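Sorting nexin-3 (Saccharomyces cerevisiae, PDB 1OCS) binds phosphatidylinositol 3-phosphate on membranes and acts in retrieval of late Golgi membrane proteins from the prevacuolar compartment. Local coordinates at residues A[70-80]-A[152-160]. Sequence-based numbering, arbitrary orientation.
Sequences SFHKRVSKVRR and VRFIEAEKF
Arg80 reaches from strand 75-80 to the C-terminal end of helix 152-156 and the chain just beyond it, where its N-H groups meet the carbonyls of Phe154, Ala157 and Glu158. Turned about its CB-CG bond (chi2 -71°), its chain brings NH2 to Ala157 O at 2.6 Å, nearly straight, and to Phe154 O at 2.8 Å, from above that carbonyl's plane. NH1 adds Glu158 O at 3.2 Å, lying in the guanidinium plane, and Arg79 O on its own strand. Val78 CG2 and Phe160 CB cover opposite guanidinium faces. A methionine here would probably leave the carbonyls of Phe154, Ala157 and Glu158 without these donors and the chain after the helix freer to shift. In this PX domain, the contact lays the last helix across the edge strand of the three-stranded antiparallel sheet, and Arg80 immediately precedes Arg81, which binds phosphatidylinositol 3-phosphate. At the other end the packing is apolar: Val152 CG2 sits over the centre of the Phe71 ring, a CH-pi contact of 4.0 Å to the centroid, while Ile155 CD1 meets the ring edge at Phe71 CE2, 3.8 Å away. Glu156, extended beyond CG, is long enough to carry a carboxylate to the loop before the strand, where OE1 accepts His72 N at 2.7 Å through the syn lone pair.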
loop_
_atom_site.group_PDB
_atom_site.type_symbol
_atom_site.label_atom_id
_atom_site.label_comp_id
_atom_site.label_asym_id
_atom_site.label_seq_id
_atom_site.Cartn_x
_atom_site.Cartn_y
_atom_site.Cartn_z
ATOM N N SER A 70 4.141 -15.776 -6.296
ATOM C CA SER A 70 4.960 -15.147 -5.260
ATOM C C SER A 70 4.165 -14.897 -3.983
ATOM O O SER A 70 4.745 -14.655 -2.925
ATOM C CB SER A 70 5.555 -13.823 -5.761
ATOM O OG SER A 70 4.539 -12.937 -6.193
ATOM N N PHE A 71 2.838 -14.951 -4.083
ATOM C CA PHE A 71 1.984 -14.730 -2.920
ATOM C C PHE A 71 1.662 -16.051 -2.227
ATOM O O PHE A 71 1.757 -17.113 -2.838
ATOM C CB PHE A 71 0.698 -14.007 -3.329
ATOM C CG PHE A 71 0.906 -12.554 -3.665
ATOM C CD1 PHE A 71 1.564 -12.181 -4.833
ATOM C CD2 PHE A 71 0.461 -11.557 -2.801
ATOM C CE1 PHE A 71 1.775 -10.837 -5.137
ATOM C CE2 PHE A 71 0.667 -10.210 -3.096
ATOM C CZ PHE A 71 1.324 -9.849 -4.266
ATOM N N HIS A 72 1.272 -15.975 -0.956
ATOM C CA HIS A 72 0.992 -17.170 -0.162
ATOM C C HIS A 72 -0.486 -17.483 0.072
ATOM O O HIS A 72 -0.821 -18.552 0.578
ATOM C CB HIS A 72 1.711 -17.053 1.184
ATOM C CG HIS A 72 3.157 -16.685 1.057
ATOM N ND1 HIS A 72 4.137 -17.607 0.757
ATOM C CD2 HIS A 72 3.779 -15.484 1.125
ATOM C CE1 HIS A 72 5.300 -16.990 0.645
ATOM N NE2 HIS A 72 5.109 -15.702 0.862
ATOM N N LYS A 73 -1.363 -16.550 -0.275
ATOM C CA LYS A 73 -2.794 -16.765 -0.118
ATOM C C LYS A 73 -3.546 -15.946 -1.161
ATOM O O LYS A 73 -3.001 -14.998 -1.721
ATOM C CB LYS A 73 -3.243 -16.425 1.313
ATOM C CG LYS A 73 -2.883 -15.043 1.824
ATOM C CD LYS A 73 -2.841 -15.059 3.354
ATOM C CE LYS A 73 -2.836 -13.668 3.950
ATOM N NZ LYS A 73 -4.179 -13.029 3.852
ATOM N N ARG A 74 -4.789 -16.331 -1.433
ATOM C CA ARG A 74 -5.595 -15.668 -2.449
ATOM C C ARG A 74 -6.068 -14.284 -2.055
ATOM O O ARG A 74 -5.953 -13.340 -2.834
ATOM C CB ARG A 74 -6.806 -16.542 -2.795
ATOM C CG ARG A 74 -7.726 -16.004 -3.899
ATOM C CD ARG A 74 -8.840 -17.021 -4.171
ATOM N NE ARG A 74 -9.751 -16.655 -5.253
ATOM C CZ ARG A 74 -9.490 -16.780 -6.552
ATOM N NH1 ARG A 74 -8.325 -17.261 -6.968
ATOM N NH2 ARG A 74 -10.415 -16.444 -7.439
ATOM N N VAL A 75 -6.587 -14.164 -0.840
ATOM C CA VAL A 75 -7.116 -12.898 -0.359
ATOM C C VAL A 75 -6.345 -12.312 0.822
ATOM O O VAL A 75 -6.034 -13.008 1.785
ATOM C CB VAL A 75 -8.605 -13.060 0.053
ATOM C CG1 VAL A 75 -9.169 -11.736 0.538
ATOM C CG2 VAL A 75 -9.412 -13.586 -1.129
ATOM N N SER A 76 -6.034 -11.024 0.732
ATOM C CA SER A 76 -5.340 -10.333 1.811
ATOM C C SER A 76 -6.063 -9.029 2.116
ATOM O O SER A 76 -6.408 -8.265 1.214
ATOM C CB SER A 76 -3.884 -10.049 1.436
ATOM O OG SER A 76 -3.111 -11.236 1.484
ATOM N N LYS A 77 -6.313 -8.795 3.396
ATOM C CA LYS A 77 -6.984 -7.584 3.832
ATOM C C LYS A 77 -6.159 -7.055 4.994
ATOM O O LYS A 77 -6.083 -7.684 6.049
ATOM C CB LYS A 77 -8.415 -7.897 4.284
ATOM C CG LYS A 77 -9.410 -6.790 3.970
ATOM C CD LYS A 77 -10.839 -7.170 4.351
ATOM C CE LYS A 77 -11.023 -7.207 5.861
ATOM N NZ LYS A 77 -12.447 -7.454 6.241
ATOM N N VAL A 78 -5.518 -5.912 4.785
ATOM C CA VAL A 78 -4.682 -5.312 5.811
ATOM C C VAL A 78 -4.916 -3.808 5.876
ATOM O O VAL A 78 -5.497 -3.223 4.963
ATOM C CB VAL A 78 -3.185 -5.553 5.512
ATOM C CG1 VAL A 78 -2.890 -7.045 5.458
ATOM C CG2 VAL A 78 -2.808 -4.884 4.182
ATOM N N ARG A 79 -4.468 -3.184 6.960
ATOM C CA ARG A 79 -4.603 -1.742 7.099
ATOM C C ARG A 79 -3.206 -1.139 7.094
ATOM O O ARG A 79 -2.272 -1.736 7.617
ATOM C CB ARG A 79 -5.344 -1.384 8.387
ATOM C CG ARG A 79 -6.807 -1.754 8.322
ATOM C CD ARG A 79 -7.670 -0.897 9.241
ATOM N NE ARG A 79 -8.978 -0.711 8.625
ATOM C CZ ARG A 79 -9.363 0.389 7.988
ATOM N NH1 ARG A 79 -8.552 1.432 7.886
ATOM N NH2 ARG A 79 -10.556 0.431 7.416
ATOM N N ARG A 80 -3.070 0.033 6.484
ATOM C CA ARG A 80 -1.782 0.705 6.382
ATOM C C ARG A 80 -1.913 2.213 6.559
ATOM O O ARG A 80 -2.822 2.836 5.997
ATOM C CB ARG A 80 -1.157 0.438 5.005
ATOM C CG ARG A 80 -0.847 -1.019 4.711
ATOM C CD ARG A 80 0.328 -1.511 5.539
ATOM N NE ARG A 80 0.713 -2.878 5.181
ATOM C CZ ARG A 80 0.467 -3.955 5.923
ATOM N NH1 ARG A 80 -0.178 -3.845 7.084
ATOM N NH2 ARG A 80 0.882 -5.146 5.509
ATOM N N VAL A 152 4.866 -8.288 -1.809
ATOM C CA VAL A 152 4.076 -9.341 -1.169
ATOM C C VAL A 152 3.873 -9.093 0.323
ATOM O O VAL A 152 2.756 -9.179 0.827
ATOM C CB VAL A 152 4.740 -10.735 -1.344
ATOM C CG1 VAL A 152 3.869 -11.811 -0.688
ATOM C CG2 VAL A 152 4.927 -11.043 -2.822
ATOM N N ARG A 153 4.953 -8.779 1.030
ATOM C CA ARG A 153 4.864 -8.536 2.465
ATOM C C ARG A 153 3.975 -7.340 2.781
ATOM O O ARG A 153 3.176 -7.384 3.718
ATOM C CB ARG A 153 6.258 -8.313 3.061
ATOM C CG ARG A 153 6.274 -8.313 4.590
ATOM C CD ARG A 153 7.699 -8.376 5.129
ATOM N NE ARG A 153 8.265 -7.053 5.388
ATOM C CZ ARG A 153 7.919 -6.287 6.418
ATOM N NH1 ARG A 153 7.010 -6.711 7.288
ATOM N NH2 ARG A 153 8.484 -5.097 6.581
ATOM N N PHE A 154 4.110 -6.271 2.002
ATOM C CA PHE A 154 3.312 -5.063 2.220
ATOM C C PHE A 154 1.822 -5.343 2.093
ATOM O O PHE A 154 0.996 -4.736 2.780
ATOM C CB PHE A 154 3.691 -3.980 1.214
ATOM C CG PHE A 154 2.976 -2.672 1.439
ATOM C CD1 PHE A 154 3.244 -1.906 2.573
ATOM C CD2 PHE A 154 2.037 -2.207 0.518
ATOM C CE1 PHE A 154 2.588 -0.693 2.787
ATOM C CE2 PHE A 154 1.375 -0.995 0.725
ATOM C CZ PHE A 154 1.653 -0.236 1.864
ATOM N N ILE A 155 1.484 -6.262 1.197
ATOM C CA ILE A 155 0.095 -6.630 0.956
ATOM C C ILE A 155 -0.441 -7.685 1.931
ATOM O O ILE A 155 -1.591 -7.610 2.354
ATOM C CB ILE A 155 -0.069 -7.158 -0.494
ATOM C CG1 ILE A 155 0.068 -5.994 -1.482
ATOM C CG2 ILE A 155 -1.410 -7.889 -0.656
ATOM C CD1 ILE A 155 0.172 -6.426 -2.934
ATOM N N GLU A 156 0.401 -8.650 2.295
ATOM C CA GLU A 156 -0.010 -9.753 3.162
ATOM C C GLU A 156 0.137 -9.645 4.679
ATOM O O GLU A 156 -0.746 -10.081 5.415
ATOM C CB GLU A 156 0.699 -11.041 2.725
ATOM C CG GLU A 156 0.283 -11.564 1.361
ATOM C CD GLU A 156 0.925 -12.905 1.033
ATOM O OE1 GLU A 156 0.448 -13.578 0.099
ATOM O OE2 GLU A 156 1.906 -13.287 1.708
ATOM N N ALA A 157 1.249 -9.095 5.151
ATOM C CA ALA A 157 1.491 -9.008 6.589
ATOM C C ALA A 157 0.444 -8.217 7.357
ATOM O O ALA A 157 -0.025 -7.174 6.901
ATOM C CB ALA A 157 2.877 -8.419 6.846
ATOM N N GLU A 158 0.070 -8.715 8.530
ATOM C CA GLU A 158 -0.905 -8.004 9.344
ATOM C C GLU A 158 -0.273 -6.667 9.717
ATOM O O GLU A 158 -0.922 -5.625 9.679
ATOM C CB GLU A 158 -1.239 -8.785 10.614
ATOM C CG GLU A 158 -2.192 -8.037 11.527
ATOM C CD GLU A 158 -2.539 -8.808 12.781
ATOM O OE1 GLU A 158 -3.255 -8.244 13.636
ATOM O OE2 GLU A 158 -2.100 -9.971 12.913
ATOM N N LYS A 159 1.006 -6.714 10.071
ATOM C CA LYS A 159 1.748 -5.518 10.434
ATOM C C LYS A 159 2.989 -5.425 9.551
ATOM O O LYS A 159 3.828 -6.326 9.547
ATOM C CB LYS A 159 2.156 -5.575 11.910
ATOM C CG LYS A 159 2.851 -4.318 12.406
ATOM C CD LYS A 159 3.116 -4.373 13.906
ATOM C CE LYS A 159 3.739 -3.077 14.397
ATOM N NZ LYS A 159 2.893 -1.900 14.035
ATOM N N PHE A 160 3.100 -4.342 8.791
ATOM C CA PHE A 160 4.248 -4.160 7.913
ATOM C C PHE A 160 5.417 -3.575 8.699
ATOM O O PHE A 160 5.313 -2.483 9.254
ATOM C CB PHE A 160 3.885 -3.229 6.756
ATOM C CG PHE A 160 4.997 -3.032 5.767
ATOM C CD1 PHE A 160 5.527 -4.115 5.071
ATOM C CD2 PHE A 160 5.516 -1.760 5.528
ATOM C CE1 PHE A 160 6.559 -3.939 4.151
ATOM C CE2 PHE A 160 6.548 -1.573 4.609
ATOM C CZ PHE A 160 7.071 -2.662 3.920
HETATM O O HOH W 1 -3.394 -5.033 9.062
#